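Penicillin-binding protein (Bacillus halodurans, PDB 3TG9) probably binds penicillin and related beta-lactams, as a penicillin-binding protein of the beta-lactamase family. Local coordinates at residues F76-P79 with L80-L84. Sequence-based numbering, arbitrary orientation.
Sequences FDTP and LSDWL
T78 and W83 meet because each first torsion turns one group to the other. In T78, chi1 of -50° sets OG1 anti to the carbonyl carbon, and so CG2 anti to the backbone N, pointing on along the chain. In W83, CG lies anti to the carbonyl carbon (chi1 -69°), which carries the indole back beside the turn. The methyl then sits at the pyrrole edge of the indole, in the ring plane, with T78 CG2 3.6 Å from W83 NE1 and 3.7 Å from W83 CD1. T78 OG1 hydrogen-bonds to the carbonyl oxygen of S75.

The D82 side chain passes P79 at a slant, and its carboxylate lies against CD and CG of the ring. D82 CG is 3.8 Å from P79 CD, a van der Waals contact. D82 OD2 also reaches T78 CG2 at 3.8 Å, so the methyl touches both D82 and W83. S81 OG comes to 3.5 Å from P79 CB, the ring carbon on the far side of CG from CD.

One backbone hydrogen bond crosses the contact. D82 N donates to P79 O at 3.0 Å, and the N-H is bent, at 142°. The donor lies well above the carbonyl plane. L80 O then accepts from both W83 N and L84 N.

The CB bond of L80 is turned away from the preceding residues, though CB itself still touches P79. The buried side chain packs on L159 and V163 of helix 155-168 and L96 of helix 93-98. W83 touches V167, and its carbonyl oxygen hydrogen-bonds with S166 OG. The arrangement is a type I beta-turn, P79 to D82, entered through a proline, on the surface of the helical part of a beta-lactamase-type fold, in the connection between helices 58-70 and 93-98.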
ATOM      1  N   PHE B  76     -21.015 -26.883 -19.100  1.00 49.62           N
ATOM      2  CA  PHE B  76     -21.663 -26.313 -17.920  1.00 45.31           C
ATOM      3  C   PHE B  76     -22.133 -27.379 -16.935  1.00 52.28           C
ATOM      4  O   PHE B  76     -22.520 -27.065 -15.805  1.00 50.93           O
ATOM      5  CB  PHE B  76     -22.834 -25.410 -18.319  1.00 45.53           C
ATOM      6  CG  PHE B  76     -22.440 -24.248 -19.193  1.00 45.72           C
ATOM      7  CD1 PHE B  76     -21.510 -23.321 -18.762  1.00 44.17           C
ATOM      8  CD2 PHE B  76     -23.016 -24.075 -20.439  1.00 45.96           C
ATOM      9  CE1 PHE B  76     -21.153 -22.249 -19.565  1.00 39.29           C
ATOM     10  CE2 PHE B  76     -22.665 -23.008 -21.247  1.00 43.55           C
ATOM     11  CZ  PHE B  76     -21.734 -22.093 -20.807  1.00 43.84           C
ATOM     12  N   ASP B  77     -22.097 -28.637 -17.366  1.00 57.26           N
ATOM     13  CA  ASP B  77     -22.504 -29.764 -16.523  1.00 56.77           C
ATOM     14  C   ASP B  77     -21.304 -30.432 -15.872  1.00 55.47           C
ATOM     15  O   ASP B  77     -21.448 -31.257 -14.964  1.00 54.56           O
ATOM     16  CB  ASP B  77     -23.267 -30.798 -17.350  1.00 60.17           C
ATOM     17  CG  ASP B  77     -24.662 -30.343 -17.692  1.00 67.30           C
ATOM     18  OD1 ASP B  77     -25.270 -29.636 -16.854  1.00 67.38           O
ATOM     19  OD2 ASP B  77     -25.150 -30.689 -18.791  1.00 79.78           O
ATOM     20  N   THR B  78     -20.122 -30.079 -16.362  1.00 51.80           N
ATOM     21  CA  THR B  78     -18.879 -30.627 -15.848  1.00 50.83           C
ATOM     22  C   THR B  78     -18.827 -30.443 -14.341  1.00 51.97           C
ATOM     23  O   THR B  78     -19.085 -29.352 -13.843  1.00 50.11           O
ATOM     24  CB  THR B  78     -17.678 -29.918 -16.488  1.00 51.42           C
ATOM     25  OG1 THR B  78     -17.842 -29.910 -17.914  1.00 51.34           O
ATOM     26  CG2 THR B  78     -16.378 -30.617 -16.121  1.00 48.42           C
ATOM     27  N   PRO B  79     -18.517 -31.523 -13.607  1.00 56.80           N
ATOM     28  CA  PRO B  79     -18.371 -31.452 -12.151  1.00 52.93           C
ATOM     29  C   PRO B  79     -17.073 -30.760 -11.773  1.00 50.93           C
ATOM     30  O   PRO B  79     -16.080 -30.877 -12.488  1.00 53.15           O
ATOM     31  CB  PRO B  79     -18.316 -32.927 -11.727  1.00 54.26           C
ATOM     32  CG  PRO B  79     -18.858 -33.696 -12.895  1.00 56.50           C
ATOM     33  CD  PRO B  79     -18.447 -32.909 -14.098  1.00 57.53           C
ATOM     34  N   LEU B  80     -17.085 -30.052 -10.651  1.00 51.53           N
ATOM     35  CA  LEU B  80     -15.908 -29.329 -10.187  1.00 50.48           C
ATOM     36  C   LEU B  80     -14.769 -30.294  -9.835  1.00 52.67           C
ATOM     37  O   LEU B  80     -13.594 -29.946  -9.923  1.00 56.07           O
ATOM     38  CB  LEU B  80     -16.275 -28.464  -8.982  1.00 49.36           C
ATOM     39  CG  LEU B  80     -15.288 -27.378  -8.562  1.00 46.60           C
ATOM     40  CD1 LEU B  80     -15.003 -26.451  -9.721  1.00 46.77           C
ATOM     41  CD2 LEU B  80     -15.852 -26.602  -7.395  1.00 46.89           C
ATOM     42  N   SER B  81     -15.128 -31.508  -9.441  1.00 55.63           N
ATOM     43  CA  SER B  81     -14.151 -32.548  -9.140  1.00 55.61           C
ATOM     44  C   SER B  81     -13.302 -32.882 -10.362  1.00 53.54           C
ATOM     45  O   SER B  81     -12.145 -33.277 -10.237  1.00 59.12           O
ATOM     46  CB  SER B  81     -14.869 -33.808  -8.669  1.00 52.64           C
ATOM     47  OG  SER B  81     -15.823 -34.219  -9.636  1.00 53.67           O
ATOM     48  N   ASP B  82     -13.885 -32.735 -11.545  1.00 53.04           N
ATOM     49  CA  ASP B  82     -13.173 -33.032 -12.783  1.00 56.38           C
ATOM     50  C   ASP B  82     -11.878 -32.238 -12.948  1.00 57.13           C
ATOM     51  O   ASP B  82     -10.911 -32.742 -13.521  1.00 61.89           O
ATOM     52  CB  ASP B  82     -14.071 -32.791 -13.995  1.00 53.00           C
ATOM     53  CG  ASP B  82     -14.790 -34.048 -14.452  1.00 55.97           C
ATOM     54  OD1 ASP B  82     -15.084 -34.916 -13.599  1.00 48.37           O
ATOM     55  OD2 ASP B  82     -15.061 -34.159 -15.669  1.00 55.12           O
ATOM     56  N   TRP B  83     -11.858 -31.003 -12.452  1.00 55.31           N
ATOM     57  CA  TRP B  83     -10.748 -30.094 -12.739  1.00 53.05           C
ATOM     58  C   TRP B  83      -9.975 -29.592 -11.518  1.00 51.81           C
ATOM     59  O   TRP B  83      -8.826 -29.172 -11.647  1.00 52.72           O
ATOM     60  CB  TRP B  83     -11.238 -28.907 -13.566  1.00 51.64           C
ATOM     61  CG  TRP B  83     -11.641 -29.274 -14.955  1.00 52.70           C
ATOM     62  CD1 TRP B  83     -12.902 -29.576 -15.393  1.00 51.76           C
ATOM     63  CD2 TRP B  83     -10.782 -29.384 -16.095  1.00 52.07           C
ATOM     64  NE1 TRP B  83     -12.879 -29.862 -16.738  1.00 56.77           N
ATOM     65  CE2 TRP B  83     -11.590 -29.751 -17.194  1.00 54.30           C
ATOM     66  CE3 TRP B  83      -9.408 -29.206 -16.297  1.00 51.42           C
ATOM     67  CZ2 TRP B  83     -11.070 -29.944 -18.475  1.00 50.43           C
ATOM     68  CZ3 TRP B  83      -8.893 -29.394 -17.574  1.00 48.93           C
ATOM     69  CH2 TRP B  83      -9.723 -29.763 -18.643  1.00 49.47           C
ATOM     70  N   LEU B  84     -10.602 -29.626 -10.344  1.00 52.47           N
ATOM     71  CA  LEU B  84      -9.935 -29.186  -9.120  1.00 53.55           C
ATOM     72  C   LEU B  84      -9.816 -30.327  -8.107  1.00 57.98           C
ATOM     73  O   LEU B  84     -10.680 -31.204  -8.043  1.00 58.85           O
ATOM     74  CB  LEU B  84     -10.680 -28.004  -8.488  1.00 53.19           C
ATOM     75  CG  LEU B  84     -11.060 -26.825  -9.388  1.00 49.05           C
ATOM     76  CD1 LEU B  84     -11.600 -25.671  -8.557  1.00 43.17           C
ATOM     77  CD2 LEU B  84      -9.874 -26.374 -10.216  1.00 49.20           C
TER